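Local coordinates for flagellar assembly protein FliH (Salmonella typhimurium, PDB 5B0O) that is needed for flagellar assembly and regrowth, acting in the cytoplasm in the export of bacterial flagellar proteins, at residues 69-75 and 111-117; 49-55 and 81-85; 106-111 and 122-126. One frame throughout, in Å; residues are numbered along the deposited sequence.

Contact 1. Residues 69-75 and 111-117; sequences FSGKPQL and CKVSADE
An antiparallel ladder in the mixed sheet of the C-terminal part of FliH pairs Q74 with S114 and L75 with V113, and beyond it the two loop ends close on each other through F69, G71 and E117. Q74 and S114 form the hydrogen-bonded pair: Q74 N gives to S114 O at 2.8 Å, and S114 N returns the bond to Q74 O. Their side chains share one face of the sheet, where the carbon stem of Q74 lies by S114 CB while its amide oxygen turns to the guanidinium of R76. L75 and V113, the non-hydrogen-bonded pair, occupy the other face, the one covered by helix 53-63. L75 carries its CG anti to the backbone N (chi1 166°), and the branch CD1 reaches C111 CB at 3.6 Å and V113 CG2 at 4.0 Å. Strand 74-77 is a central strand of the sheet, with 112-114 on one flank and the parallel strand 99-102 on the other. Where the ladder stops, F69 leans on A115, CB to CB at 3.5 Å, and presents the edge of its ring at CD2 to V113 CG1, 4.1 Å away. The carboxylate of E117, its chain bent at chi2 (90°), reaches back to the turn; OE2 accepts from S70 N, a bond modelled very short, so its exact geometry is uncertain. D116 N bonds to G71 O at 3.3 Å, while near the exposed end of the loop K72 NZ meets D116 OD2 at 3.2 Å in a salt bridge whose hydrogen bond is weak.

Contact 2. Residues 49-55 and 81-85; sequences AVDNSAL and DLQRV
R84, on the first turns of helix 79-96, holds the loop that joins the long helix 6-46 to helix 53-63 by laying its guanidinium among A49, V50 and N52. NH2 of R84 donates to A49 O at 3.3 Å, with an N-H...O angle of 151° and the acceptor tilted 20° from the guanidinium plane. The carbonyl of V50 lies near that plane at the NH1 edge, but the modelled spacing is too short to interpret. N52 comes from another direction: its OD1 sits over one face of the group, 3.0 Å from R84 CZ, and the amide and guanidinium planes are 60° apart. A bend in the arginine chain at chi3 swings the head back along its own helix, so that NH2 also makes a salt bridge with D81 OD1 at 3.1 Å, and a weak bond to D80 O adds a further tie. D81, in turn, has its other oxygen, OD2, bonded to G109 N, which fixes the carboxylate between the arginine and the 106-111 loop. Across the subunit interface, D51 O receives a weak bond from Q46 of the second subunit, and A54 packs on G45 of that subunit. Next to the polar cluster L55 enters from helix 53-63, packing on the D81 side chain and on V85. The branch CD2 of L55 lies 3.6 Å from D81 CG on one flank and 4.1 Å from V85 CG2 on another.

Contact 3. Residues 106-111 and 122-126; sequences LHHGGC and ASVAT
The side chains of H107 and V124 meet at a slant where a type II beta turn, H107 to G110, rests on the N-terminus of helix 124-135. V124 has CG1 anti to its carbonyl carbon (chi1 -63°), which aims CG2 at the stem of H107; CG2 lies 3.7 Å from H107 CG, oblique to the ring. CG1 takes the other direction, into the turn, and comes within 4.0 Å of G109 O. A125 continues the apolar patch beside the imidazole, oblique to the ring, its CB 4.1 Å from H107 ND1, while V43 of the second subunit also packs on V124. G109, with phi at 87°, occupies the third position of the turn, where a positive phi is expected. Past the turn the chains run close at C111 and A122: C111 N gives a weak bond to A122 O at 3.4 Å, A122 N returns another weak one to C111 O, and C111 SG touches A122 CB. S123, whose CB lies near the CD2 branch of L106, is the N-cap of the helix. Its hydroxyl is bonded to D121 OD1, and S123 OG also accepts from T126 N at 3.2 Å with an N-H...O angle of 154°.

How the contacts relate
Contact 3 is the most buried of the three; contacts 1 and 2 each combine buried residues with exposed polar ones. Their chemistry follows their place in the fold. Contact 1 is a ladder of strand backbones finished by carboxylates at the loop end, contact 2 centres on one arginine set against an interhelical loop, beside leucine packing, and contact 3 seats a turn on a helix start with weak backbone bonds and the packing of a valine on a histidine. C111 belongs to both contact 1 and contact 3, and L55 of contact 2 packs against it. A probable hydrogen bond from G109 to D81 joins contacts 2 and 3, and both reach the second subunit.

Contact 1. Residues 69-75 and 111-117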
ATOM      1  N   PHE E  69     -34.325  13.713 -10.473  1.00 36.03           N
ATOM      2  CA  PHE E  69     -34.758  14.123  -9.136  1.00 34.82           C
ATOM      3  C   PHE E  69     -36.237  14.491  -9.108  1.00 31.36           C
ATOM      4  O   PHE E  69     -36.712  15.239  -9.956  1.00 38.41           O
ATOM      5  CB  PHE E  69     -33.930  15.311  -8.635  1.00 36.60           C
ATOM      6  CG  PHE E  69     -32.458  15.027  -8.534  1.00 34.23           C
ATOM      7  CD1 PHE E  69     -32.003  13.846  -7.980  1.00 30.87           C
ATOM      8  CD2 PHE E  69     -31.529  15.940  -9.008  1.00 35.57           C
ATOM      9  CE1 PHE E  69     -30.658  13.583  -7.892  1.00 33.37           C
ATOM     10  CE2 PHE E  69     -30.177  15.676  -8.927  1.00 34.82           C
ATOM     11  CZ  PHE E  69     -29.744  14.494  -8.367  1.00 31.97           C
ATOM     12  N   SER E  70     -36.975  13.926  -8.160  1.00 34.26           N
ATOM     13  CA  SER E  70     -38.347  14.354  -7.899  1.00 34.44           C
ATOM     14  C   SER E  70     -38.423  15.280  -6.682  1.00 29.32           C
ATOM     15  O   SER E  70     -39.472  15.829  -6.372  1.00 40.09           O
ATOM     16  CB  SER E  70     -39.277  13.144  -7.741  1.00 40.71           C
ATOM     17  OG  SER E  70     -39.684  12.952  -6.398  1.00 40.70           O
ATOM     18  N   GLY E  71     -37.278  15.517  -6.058  1.00 26.54           N
ATOM     19  CA  GLY E  71     -37.182  16.087  -4.724  1.00 33.93           C
ATOM     20  C   GLY E  71     -37.366  17.591  -4.619  1.00 41.10           C
ATOM     21  O   GLY E  71     -36.794  18.221  -3.729  1.00 44.09           O
ATOM     22  N   LYS E  72     -38.121  18.168  -5.550  1.00 37.85           N
ATOM     23  CA  LYS E  72     -38.230  19.617  -5.688  1.00 39.22           C
ATOM     24  C   LYS E  72     -36.874  20.183  -6.062  1.00 41.55           C
ATOM     25  O   LYS E  72     -36.317  21.022  -5.354  1.00 44.10           O
ATOM     26  CB  LYS E  72     -38.725  20.271  -4.394  1.00 37.87           C
ATOM     27  CG  LYS E  72     -40.117  19.852  -3.949  1.00 41.78           C
ATOM     28  CD  LYS E  72     -40.583  20.658  -2.744  1.00 44.77           C
ATOM     29  CE  LYS E  72     -39.621  20.519  -1.571  1.00 55.37           C
ATOM     30  NZ  LYS E  72     -39.565  19.135  -1.013  1.00 51.65           N
ATOM     31  N   PRO E  73     -36.347  19.730  -7.206  1.00 39.85           N
ATOM     32  CA  PRO E  73     -35.002  20.081  -7.667  1.00 38.52           C
ATOM     33  C   PRO E  73     -34.841  21.582  -7.813  1.00 44.17           C
ATOM     34  O   PRO E  73     -35.771  22.247  -8.272  1.00 48.52           O
ATOM     35  CB  PRO E  73     -34.925  19.418  -9.046  1.00 38.43           C
ATOM     36  CG  PRO E  73     -35.939  18.331  -9.001  1.00 39.39           C
ATOM     37  CD  PRO E  73     -37.055  18.888  -8.183  1.00 38.49           C
ATOM     38  N   GLN E  74     -33.681  22.101  -7.416  1.00 41.49           N
ATOM     39  CA  GLN E  74     -33.363  23.509  -7.613  1.00 37.82           C
ATOM     40  C   GLN E  74     -31.932  23.670  -8.126  1.00 39.52           C
ATOM     41  O   GLN E  74     -30.992  23.147  -7.534  1.00 38.30           O
ATOM     42  CB  GLN E  74     -33.579  24.311  -6.326  1.00 41.62           C
ATOM     43  CG  GLN E  74     -32.385  24.335  -5.376  1.00 57.76           C
ATOM     44  CD  GLN E  74     -32.693  25.046  -4.064  1.00 72.99           C
ATOM     45  OE1 GLN E  74     -31.922  24.970  -3.102  1.00 75.13           O
ATOM     46  NE2 GLN E  74     -33.824  25.745  -4.023  1.00 71.17           N
ATOM     47  N   LEU E  75     -31.785  24.360  -9.254  1.00 41.13           N
ATOM     48  CA  LEU E  75     -30.473  24.679  -9.814  1.00 38.12           C
ATOM     49  C   LEU E  75     -29.995  26.001  -9.242  1.00 41.36           C
ATOM     50  O   LEU E  75     -30.768  26.953  -9.132  1.00 44.24           O
ATOM     51  CB  LEU E  75     -30.537  24.761 -11.339  1.00 33.19           C
ATOM     52  CG  LEU E  75     -29.364  25.385 -12.096  1.00 28.53           C
ATOM     53  CD1 LEU E  75     -28.111  24.573 -11.911  1.00 33.97           C
ATOM     54  CD2 LEU E  75     -29.685  25.508 -13.576  1.00 33.76           C
ATOM     55  N   CYS E 111     -22.205  25.118 -11.325  1.00 38.92           N
ATOM     56  CA  CYS E 111     -23.547  25.059 -10.765  1.00 35.96           C
ATOM     57  C   CYS E 111     -23.757  23.829  -9.894  1.00 38.54           C
ATOM     58  O   CYS E 111     -22.946  22.902  -9.893  1.00 35.72           O
ATOM     59  CB  CYS E 111     -24.563  25.026 -11.892  1.00 31.47           C
ATOM     60  SG  CYS E 111     -24.381  23.562 -12.913  1.00 29.57           S
ATOM     61  N   LYS E 112     -24.838  23.836  -9.127  1.00 38.71           N
ATOM     62  CA  LYS E 112     -25.258  22.648  -8.401  1.00 43.95           C
ATOM     63  C   LYS E 112     -26.765  22.492  -8.511  1.00 39.89           C
ATOM     64  O   LYS E 112     -27.496  23.476  -8.471  1.00 37.52           O
ATOM     65  CB  LYS E 112     -24.860  22.721  -6.923  1.00 44.34           C
ATOM     66  CG  LYS E 112     -23.366  22.740  -6.648  1.00 39.85           C
ATOM     67  CD  LYS E 112     -23.101  22.665  -5.149  1.00 41.26           C
ATOM     68  CE  LYS E 112     -21.691  23.113  -4.807  1.00 42.68           C
ATOM     69  NZ  LYS E 112     -21.310  22.696  -3.435  1.00 42.42           N
ATOM     70  N   VAL E 113     -27.220  21.251  -8.655  1.00 42.15           N
ATOM     71  CA  VAL E 113     -28.642  20.935  -8.620  1.00 41.14           C
ATOM     72  C   VAL E 113     -28.942  20.204  -7.323  1.00 38.17           C
ATOM     73  O   VAL E 113     -28.323  19.189  -7.021  1.00 37.79           O
ATOM     74  CB  VAL E 113     -29.041  20.036  -9.791  1.00 35.73           C
ATOM     75  CG1 VAL E 113     -30.534  19.838  -9.805  1.00 33.26           C
ATOM     76  CG2 VAL E 113     -28.570  20.642 -11.105  1.00 40.33           C
ATOM     77  N   SER E 114     -29.897  20.711  -6.555  1.00 37.92           N
ATOM     78  CA  SER E 114     -30.188  20.130  -5.256  1.00 36.16           C
ATOM     79  C   SER E 114     -31.617  19.624  -5.172  1.00 31.19           C
ATOM     80  O   SER E 114     -32.548  20.330  -5.534  1.00 40.47           O
ATOM     81  CB  SER E 114     -29.946  21.166  -4.163  1.00 47.57           C
ATOM     82  OG  SER E 114     -28.861  22.003  -4.500  1.00 46.98           O
ATOM     83  N   ALA E 115     -31.785  18.398  -4.689  1.00 35.57           N
ATOM     84  CA  ALA E 115     -33.108  17.853  -4.400  1.00 36.45           C
ATOM     85  C   ALA E 115     -33.049  17.069  -3.099  1.00 36.66           C
ATOM     86  O   ALA E 115     -31.978  16.889  -2.523  1.00 46.01           O
ATOM     87  CB  ALA E 115     -33.574  16.959  -5.530  1.00 31.36           C
ATOM     88  N   ASP E 116     -34.196  16.578  -2.649  1.00 35.97           N
ATOM     89  CA  ASP E 116     -34.249  15.822  -1.406  1.00 38.59           C
ATOM     90  C   ASP E 116     -33.361  14.586  -1.493  1.00 36.39           C
ATOM     91  O   ASP E 116     -32.664  14.250  -0.540  1.00 37.01           O
ATOM     92  CB  ASP E 116     -35.691  15.420  -1.068  1.00 43.72           C
ATOM     93  CG  ASP E 116     -36.622  16.620  -0.914  1.00 55.35           C
ATOM     94  OD1 ASP E 116     -36.122  17.737  -0.653  1.00 52.04           O
ATOM     95  OD2 ASP E 116     -37.856  16.444  -1.052  1.00 51.58           O
ATOM     96  N   GLU E 117     -33.387  13.922  -2.645  1.00 34.96           N
ATOM     97  CA  GLU E 117     -32.644  12.678  -2.851  1.00 37.87           C
ATOM     98  C   GLU E 117     -31.135  12.885  -2.800  1.00 37.87           C
ATOM     99  O   GLU E 117     -30.403  12.031  -2.306  1.00 40.30           O
ATOM    100  CB  GLU E 117     -32.983  12.042  -4.207  1.00 38.19           C
ATOM    101  CG  GLU E 117     -34.464  11.927  -4.543  1.00 36.77           C
ATOM    102  CD  GLU E 117     -35.005  13.148  -5.268  1.00 38.52           C
ATOM    103  OE1 GLU E 117     -34.433  14.247  -5.117  1.00 39.30           O
ATOM    104  OE2 GLU E 117     -36.009  13.005  -5.993  1.00 41.67           O
TER

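Contact 2. Residues 49-55 and 81-85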
ATOM      1  N   ALA E  49     -16.423  36.146 -16.235  1.00 97.60           N
ATOM      2  CA  ALA E  49     -16.430  36.159 -17.691  1.00101.76           C
ATOM      3  C   ALA E  49     -17.855  36.032 -18.199  1.00 96.32           C
ATOM      4  O   ALA E  49     -18.741  35.540 -17.496  1.00 99.21           O
ATOM      5  CB  ALA E  49     -15.561  35.036 -18.242  1.00 97.70           C
ATOM      6  N   VAL E  50     -18.081  36.469 -19.427  1.00 84.58           N
ATOM      7  CA  VAL E  50     -19.444  36.560 -19.923  1.00 85.69           C
ATOM      8  C   VAL E  50     -19.893  35.330 -20.708  1.00 82.15           C
ATOM      9  O   VAL E  50     -21.015  35.287 -21.220  1.00 78.78           O
ATOM     10  CB  VAL E  50     -19.619  37.800 -20.820  1.00 95.85           C
ATOM     11  CG1 VAL E  50     -20.571  38.795 -20.174  1.00 86.46           C
ATOM     12  CG2 VAL E  50     -18.271  38.448 -21.102  1.00 87.47           C
ATOM     13  N   ASP E  51     -19.039  34.318 -20.791  1.00 76.10           N
ATOM     14  CA  ASP E  51     -19.446  33.115 -21.507  1.00 78.71           C
ATOM     15  C   ASP E  51     -19.956  32.007 -20.594  1.00 78.06           C
ATOM     16  O   ASP E  51     -19.202  31.404 -19.830  1.00 83.86           O
ATOM     17  CB  ASP E  51     -18.340  32.600 -22.429  1.00 74.32           C
ATOM     18  CG  ASP E  51     -18.406  33.219 -23.813  1.00 82.77           C
ATOM     19  OD1 ASP E  51     -19.245  32.773 -24.629  1.00 64.34           O
ATOM     20  OD2 ASP E  51     -17.625  34.156 -24.082  1.00 92.10           O
ATOM     21  N   ASN E  52     -21.258  31.757 -20.687  1.00 73.47           N
ATOM     22  CA  ASN E  52     -21.872  30.612 -20.045  1.00 65.54           C
ATOM     23  C   ASN E  52     -21.844  29.430 -21.004  1.00 61.67           C
ATOM     24  O   ASN E  52     -22.431  28.385 -20.725  1.00 64.49           O
ATOM     25  CB  ASN E  52     -23.322  30.900 -19.631  1.00 70.63           C
ATOM     26  CG  ASN E  52     -23.680  32.375 -19.681  1.00 71.61           C
ATOM     27  OD1 ASN E  52     -23.327  33.141 -18.785  1.00 69.23           O
ATOM     28  ND2 ASN E  52     -24.429  32.768 -20.710  1.00 64.85           N
ATOM     29  N   SER E  53     -21.172  29.606 -22.136  1.00 53.37           N
ATOM     30  CA  SER E  53     -21.188  28.619 -23.205  1.00 54.80           C
ATOM     31  C   SER E  53     -20.995  27.207 -22.648  1.00 61.38           C
ATOM     32  O   SER E  53     -21.760  26.297 -22.969  1.00 55.69           O
ATOM     33  CB  SER E  53     -20.097  28.947 -24.227  1.00 62.12           C
ATOM     34  OG  SER E  53     -20.195  28.130 -25.381  1.00 67.61           O
ATOM     35  N   ALA E  54     -19.992  27.038 -21.792  1.00 64.90           N
ATOM     36  CA  ALA E  54     -19.719  25.749 -21.160  1.00 55.09           C
ATOM     37  C   ALA E  54     -20.699  25.451 -20.023  1.00 51.93           C
ATOM     38  O   ALA E  54     -21.163  24.318 -19.875  1.00 51.06           O
ATOM     39  CB  ALA E  54     -18.286  25.703 -20.652  1.00 51.04           C
ATOM     40  N   LEU E  55     -20.996  26.468 -19.214  1.00 50.18           N
ATOM     41  CA  LEU E  55     -21.973  26.335 -18.135  1.00 47.83           C
ATOM     42  C   LEU E  55     -23.346  25.971 -18.691  1.00 48.53           C
ATOM     43  O   LEU E  55     -24.000  25.056 -18.195  1.00 51.63           O
ATOM     44  CB  LEU E  55     -22.059  27.622 -17.309  1.00 44.45           C
ATOM     45  CG  LEU E  55     -23.171  27.694 -16.259  1.00 38.74           C
ATOM     46  CD1 LEU E  55     -23.034  26.557 -15.286  1.00 42.38           C
ATOM     47  CD2 LEU E  55     -23.158  29.017 -15.519  1.00 39.22           C
ATOM     48  N   ASP E  81     -24.037  34.695 -13.230  1.00 54.70           N
ATOM     49  CA  ASP E  81     -24.433  33.820 -14.333  1.00 54.88           C
ATOM     50  C   ASP E  81     -25.953  33.704 -14.380  1.00 50.61           C
ATOM     51  O   ASP E  81     -26.517  33.268 -15.380  1.00 46.13           O
ATOM     52  CB  ASP E  81     -23.853  32.413 -14.162  1.00 56.35           C
ATOM     53  CG  ASP E  81     -22.351  32.356 -14.358  1.00 61.78           C
ATOM     54  OD1 ASP E  81     -21.835  32.938 -15.337  1.00 65.03           O
ATOM     55  OD2 ASP E  81     -21.688  31.703 -13.523  1.00 60.28           O
ATOM     56  N   LEU E  82     -26.610  34.111 -13.296  1.00 49.93           N
ATOM     57  CA  LEU E  82     -28.036  33.828 -13.097  1.00 52.94           C
ATOM     58  C   LEU E  82     -28.968  34.372 -14.174  1.00 54.68           C
ATOM     59  O   LEU E  82     -29.715  33.616 -14.788  1.00 56.83           O
ATOM     60  CB  LEU E  82     -28.501  34.321 -11.724  1.00 49.24           C
ATOM     61  CG  LEU E  82     -29.969  34.070 -11.378  1.00 40.91           C
ATOM     62  CD1 LEU E  82     -30.154  33.912  -9.889  1.00 50.12           C
ATOM     63  CD2 LEU E  82     -30.845  35.186 -11.892  1.00 54.05           C
ATOM     64  N   GLN E  83     -28.937  35.684 -14.386  1.00 65.61           N
ATOM     65  CA  GLN E  83     -29.855  36.327 -15.321  1.00 69.06           C
ATOM     66  C   GLN E  83     -29.739  35.734 -16.713  1.00 66.12           C
ATOM     67  O   GLN E  83     -30.741  35.504 -17.383  1.00 72.65           O
ATOM     68  CB  GLN E  83     -29.606  37.837 -15.390  1.00 82.57           C
ATOM     69  CG  GLN E  83     -30.204  38.640 -14.239  1.00 89.54           C
ATOM     70  CD  GLN E  83     -30.191  40.135 -14.510  1.00 84.36           C
ATOM     71  OE1 GLN E  83     -29.829  40.575 -15.601  1.00 90.28           O
ATOM     72  NE2 GLN E  83     -30.589  40.920 -13.517  1.00 57.17           N
ATOM     73  N   ARG E  84     -28.506  35.496 -17.142  1.00 63.28           N
ATOM     74  CA  ARG E  84     -28.244  34.998 -18.485  1.00 63.26           C
ATOM     75  C   ARG E  84     -28.721  33.555 -18.654  1.00 62.83           C
ATOM     76  O   ARG E  84     -29.343  33.211 -19.655  1.00 64.83           O
ATOM     77  CB  ARG E  84     -26.754  35.139 -18.804  1.00 67.24           C
ATOM     78  CG  ARG E  84     -26.242  36.564 -18.599  1.00 68.65           C
ATOM     79  CD  ARG E  84     -24.772  36.708 -18.937  1.00 66.54           C
ATOM     80  NE  ARG E  84     -23.908  36.383 -17.806  1.00 69.05           N
ATOM     81  CZ  ARG E  84     -22.680  35.896 -17.933  1.00 73.56           C
ATOM     82  NH1 ARG E  84     -22.188  35.666 -19.140  1.00 71.21           N
ATOM     83  NH2 ARG E  84     -21.948  35.627 -16.860  1.00 70.06           N
ATOM     84  N   VAL E  85     -28.432  32.716 -17.665  1.00 62.60           N
ATOM     85  CA  VAL E  85     -28.892  31.331 -17.674  1.00 55.13           C
ATOM     86  C   VAL E  85     -30.410  31.309 -17.610  1.00 57.23           C
ATOM     87  O   VAL E  85     -31.064  30.550 -18.320  1.00 53.96           O
ATOM     88  CB  VAL E  85     -28.317  30.548 -16.480  1.00 53.63           C
ATOM     89  CG1 VAL E  85     -28.994  29.198 -16.343  1.00 49.56           C
ATOM     90  CG2 VAL E  85     -26.812  30.386 -16.629  1.00 53.05           C
TER

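Contact 3. Residues 106-111 and 122-126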
ATOM      1  N   LEU E 106     -21.132  30.061  -5.334  1.00 48.03           N
ATOM      2  CA  LEU E 106     -20.692  29.306  -6.495  1.00 49.53           C
ATOM      3  C   LEU E 106     -19.852  30.219  -7.369  1.00 45.92           C
ATOM      4  O   LEU E 106     -20.166  31.393  -7.536  1.00 50.07           O
ATOM      5  CB  LEU E 106     -21.878  28.718  -7.275  1.00 45.27           C
ATOM      6  CG  LEU E 106     -22.827  27.789  -6.505  1.00 44.00           C
ATOM      7  CD1 LEU E 106     -23.979  27.330  -7.378  1.00 39.22           C
ATOM      8  CD2 LEU E 106     -22.091  26.587  -5.925  1.00 37.11           C
ATOM      9  N   HIS E 107     -18.759  29.695  -7.900  1.00 40.22           N
ATOM     10  CA  HIS E 107     -17.950  30.468  -8.822  1.00 44.37           C
ATOM     11  C   HIS E 107     -18.572  30.432 -10.210  1.00 47.12           C
ATOM     12  O   HIS E 107     -19.314  29.509 -10.546  1.00 53.17           O
ATOM     13  CB  HIS E 107     -16.515  29.953  -8.858  1.00 48.99           C
ATOM     14  CG  HIS E 107     -15.857  29.897  -7.515  1.00 47.38           C
ATOM     15  ND1 HIS E 107     -16.095  28.878  -6.612  1.00 51.30           N
ATOM     16  CD2 HIS E 107     -14.973  30.724  -6.919  1.00 49.31           C
ATOM     17  CE1 HIS E 107     -15.384  29.086  -5.523  1.00 44.75           C
ATOM     18  NE2 HIS E 107     -14.691  30.200  -5.678  1.00 54.13           N
ATOM     19  N   HIS E 108     -18.277  31.455 -11.003  1.00 53.68           N
ATOM     20  CA  HIS E 108     -18.792  31.569 -12.361  1.00 56.36           C
ATOM     21  C   HIS E 108     -18.456  30.328 -13.181  1.00 49.46           C
ATOM     22  O   HIS E 108     -17.366  29.786 -13.062  1.00 53.73           O
ATOM     23  CB  HIS E 108     -18.191  32.802 -13.046  1.00 69.75           C
ATOM     24  CG  HIS E 108     -18.393  34.080 -12.293  1.00 70.63           C
ATOM     25  ND1 HIS E 108     -17.954  34.265 -11.000  1.00 70.99           N
ATOM     26  CD2 HIS E 108     -18.968  35.250 -12.665  1.00 72.42           C
ATOM     27  CE1 HIS E 108     -18.260  35.488 -10.602  1.00 73.37           C
ATOM     28  NE2 HIS E 108     -18.877  36.105 -11.596  1.00 72.21           N
ATOM     29  N   GLY E 109     -19.394  29.873 -14.008  1.00 54.81           N
ATOM     30  CA  GLY E 109     -19.129  28.775 -14.925  1.00 50.94           C
ATOM     31  C   GLY E 109     -19.373  27.412 -14.310  1.00 46.40           C
ATOM     32  O   GLY E 109     -18.967  26.388 -14.862  1.00 56.11           O
ATOM     33  N   GLY E 110     -20.068  27.405 -13.176  1.00 45.18           N
ATOM     34  CA  GLY E 110     -20.337  26.188 -12.431  1.00 48.07           C
ATOM     35  C   GLY E 110     -21.651  26.273 -11.681  1.00 43.29           C
ATOM     36  O   GLY E 110     -22.151  27.368 -11.422  1.00 40.34           O
ATOM     37  N   CYS E 111     -22.205  25.118 -11.325  1.00 38.92           N
ATOM     38  CA  CYS E 111     -23.547  25.059 -10.765  1.00 35.96           C
ATOM     39  C   CYS E 111     -23.757  23.829  -9.894  1.00 38.54           C
ATOM     40  O   CYS E 111     -22.946  22.902  -9.893  1.00 35.72           O
ATOM     41  CB  CYS E 111     -24.563  25.026 -11.892  1.00 31.47           C
ATOM     42  SG  CYS E 111     -24.381  23.562 -12.913  1.00 29.57           S
ATOM     43  N   ALA E 122     -21.874  20.454 -10.121  1.00 38.06           N
ATOM     44  CA  ALA E 122     -21.082  20.976 -11.232  1.00 33.46           C
ATOM     45  C   ALA E 122     -20.207  22.183 -10.862  1.00 31.48           C
ATOM     46  O   ALA E 122     -19.673  22.852 -11.739  1.00 40.90           O
ATOM     47  CB  ALA E 122     -21.951  21.266 -12.425  1.00 38.98           C
ATOM     48  N   SER E 123     -20.131  22.503  -9.575  1.00 32.77           N
ATOM     49  CA  SER E 123     -19.305  23.612  -9.087  1.00 38.76           C
ATOM     50  C   SER E 123     -17.832  23.489  -9.484  1.00 37.44           C
ATOM     51  O   SER E 123     -17.271  22.397  -9.471  1.00 36.89           O
ATOM     52  CB  SER E 123     -19.412  23.715  -7.562  1.00 37.63           C
ATOM     53  OG  SER E 123     -18.742  22.643  -6.919  1.00 28.86           O
ATOM     54  N   VAL E 124     -17.203  24.610  -9.837  1.00 35.62           N
ATOM     55  CA  VAL E 124     -15.769  24.608 -10.132  1.00 40.04           C
ATOM     56  C   VAL E 124     -14.972  24.441  -8.849  1.00 36.43           C
ATOM     57  O   VAL E 124     -13.781  24.159  -8.881  1.00 34.68           O
ATOM     58  CB  VAL E 124     -15.283  25.895 -10.860  1.00 40.71           C
ATOM     59  CG1 VAL E 124     -15.952  26.045 -12.221  1.00 42.39           C
ATOM     60  CG2 VAL E 124     -15.511  27.122 -10.000  1.00 33.46           C
ATOM     61  N   ALA E 125     -15.643  24.630  -7.720  1.00 39.30           N
ATOM     62  CA  ALA E 125     -15.019  24.479  -6.417  1.00 35.23           C
ATOM     63  C   ALA E 125     -14.646  23.020  -6.181  1.00 39.21           C
ATOM     64  O   ALA E 125     -13.561  22.709  -5.695  1.00 38.79           O
ATOM     65  CB  ALA E 125     -15.967  24.962  -5.335  1.00 37.22           C
ATOM     66  N   THR E 126     -15.569  22.127  -6.511  1.00 36.85           N
ATOM     67  CA  THR E 126     -15.340  20.706  -6.342  1.00 29.56           C
ATOM     68  C   THR E 126     -14.437  20.169  -7.448  1.00 31.19           C
ATOM     69  O   THR E 126     -13.633  19.277  -7.210  1.00 37.48           O
ATOM     70  CB  THR E 126     -16.670  19.946  -6.248  1.00 36.22           C
ATOM     71  OG1 THR E 126     -17.313  20.291  -5.014  1.00 44.44           O
ATOM     72  CG2 THR E 126     -16.452  18.455  -6.279  1.00 29.36           C
TER